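PDB 6Y04: carbonic anhydrase from Trichomonas vaginalis, which probably catalyses the reversible hydration of carbon dioxide to hydrogencarbonate and a proton, using one zinc ion per subunit. Local coordinates for residues Ile32-Cys37 and Gly55-Ile60. Residues are numbered along the deposited sequence; the frame is centred on the assembly and turned at random.
With ZN (zinc ion), chain C.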
# COMPACT_ATOMS: atom_id res chain seq x y z
N ILE A 32 -10.56 10.83 4.15
CA ILE A 32 -10.87 9.56 3.52
C ILE A 32 -9.61 8.72 3.35
O ILE A 32 -8.51 9.25 3.15
CB ILE A 32 -11.64 9.75 2.20
CG1 ILE A 32 -10.82 10.53 1.17
CG2 ILE A 32 -13.00 10.39 2.44
CD1 ILE A 32 -11.46 10.61 -0.20
N ALA A 33 -9.78 7.41 3.48
CA ALA A 33 -8.73 6.45 3.20
C ALA A 33 -9.14 5.61 1.99
O ALA A 33 -10.28 5.13 1.92
CB ALA A 33 -8.50 5.58 4.41
N ILE A 34 -8.21 5.43 1.04
CA ILE A 34 -8.38 4.53 -0.09
C ILE A 34 -7.49 3.30 0.12
O ILE A 34 -6.29 3.45 0.35
CB ILE A 34 -8.04 5.22 -1.43
CG1 ILE A 34 -8.62 6.63 -1.55
CG2 ILE A 34 -8.40 4.33 -2.61
CD1 ILE A 34 -10.14 6.71 -1.61
N VAL A 35 -8.09 2.10 0.00
CA VAL A 35 -7.34 0.85 -0.06
C VAL A 35 -7.45 0.28 -1.47
O VAL A 35 -8.54 -0.00 -1.95
CB VAL A 35 -7.80 -0.17 1.00
CG1 VAL A 35 -7.01 -1.47 0.92
CG2 VAL A 35 -7.73 0.41 2.42
N THR A 36 -6.31 0.12 -2.15
CA THR A 36 -6.35 -0.38 -3.51
C THR A 36 -5.18 -1.33 -3.76
O THR A 36 -4.45 -1.67 -2.83
CB THR A 36 -6.54 0.76 -4.53
OG1 THR A 36 -7.02 0.17 -5.74
CG2 THR A 36 -5.29 1.57 -4.78
N CYS A 37 -5.03 -1.76 -5.02
CA CYS A 37 -4.07 -2.78 -5.38
C CYS A 37 -2.73 -2.16 -5.78
O CYS A 37 -2.66 -0.98 -6.14
CB CYS A 37 -4.59 -3.64 -6.53
SG CYS A 37 -3.49 -5.03 -6.89
N GLY A 55 -2.80 15.21 -0.86
CA GLY A 55 -3.11 15.86 0.40
C GLY A 55 -4.56 15.66 0.86
O GLY A 55 -4.93 16.14 1.93
N GLU A 56 -5.35 14.90 0.09
CA GLU A 56 -6.77 14.76 0.35
C GLU A 56 -7.10 13.43 1.04
O GLU A 56 -8.06 13.36 1.80
CB GLU A 56 -7.58 14.87 -0.95
CG GLU A 56 -7.53 16.24 -1.60
CD GLU A 56 -8.53 16.39 -2.74
OE1 GLU A 56 -8.86 15.37 -3.40
OE2 GLU A 56 -8.98 17.53 -2.95
N ALA A 57 -6.33 12.38 0.76
CA ALA A 57 -6.62 11.04 1.27
C ALA A 57 -5.32 10.33 1.65
O ALA A 57 -4.26 10.65 1.14
CB ALA A 57 -7.36 10.24 0.22
N THR A 58 -5.43 9.34 2.54
CA THR A 58 -4.39 8.33 2.64
C THR A 58 -4.70 7.24 1.63
O THR A 58 -5.87 6.93 1.38
CB THR A 58 -4.27 7.77 4.07
OG1 THR A 58 -5.56 7.32 4.48
CG2 THR A 58 -3.74 8.78 5.06
N VAL A 59 -3.64 6.67 1.04
CA VAL A 59 -3.76 5.59 0.08
C VAL A 59 -2.92 4.41 0.56
O VAL A 59 -1.73 4.56 0.81
CB VAL A 59 -3.36 6.03 -1.35
CG1 VAL A 59 -3.48 4.89 -2.35
CG2 VAL A 59 -4.16 7.25 -1.80
N ILE A 60 -3.57 3.25 0.70
CA ILE A 60 -2.98 2.02 1.21
C ILE A 60 -3.05 1.02 0.06
O ILE A 60 -4.10 0.88 -0.54
CB ILE A 60 -3.80 1.54 2.43
CG1 ILE A 60 -3.80 2.60 3.55
CG2 ILE A 60 -3.33 0.18 2.94
CD1 ILE A 60 -5.09 2.69 4.33
ZN ZN C . -4.50 -6.46 -8.44
O HOH W 1 -2.93 -7.29 -9.34
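Val-35 and Ile-60 meet on the face of the sheet that helix 74-85 covers: their side chains run across each other at a slant, with CG2 of Val-35 against CD1 of Ile-60 at 4.0 Å. The valine turns CG1 anti to its own backbone N (chi1 180°), which leaves CG2 beside that N and directed at the isoleucine. Leu-79 of the helix touches both residues. Further back on this face, the methyl CB of Ala-33 lies 3.4 Å from OG1 of Thr-58, a hydroxyl that is hydrogen-bonded with Ser-82 OG of the same helix. On the other face Ala-57 offers its CB to two isoleucines, CG1 of Ile-32 at 3.6 Å and CG1 of Ile-34 at 4.2 Å, while Ile-34 also sets its CB against CG2 of Val-59. Val-59 in turn packs on Val-43 of the second subunit, whose Met-38 touches Thr-58 and Ile-60 on the opposite face. Between the two layers of side chains, four backbone hydrogen bonds join the parallel strands. Thr-58 N to Ile-32 O is the most bent, at 143°, whereas Ile-34 N reaches Thr-58 O almost straight (2.8 Å); Ile-60 N to Ile-34 O and Thr-36 N to Ile-60 O follow. Just past the last bond, Cys-37 SG binds zinc at 2.3 Å, with His-96, Cys-99 and a water completing the site. The pair belongs to a beta-alpha-beta unit with helix 46-49, and a zinc ligand following an inner parallel strand is characteristic of the beta-class carbonic anhydrase fold.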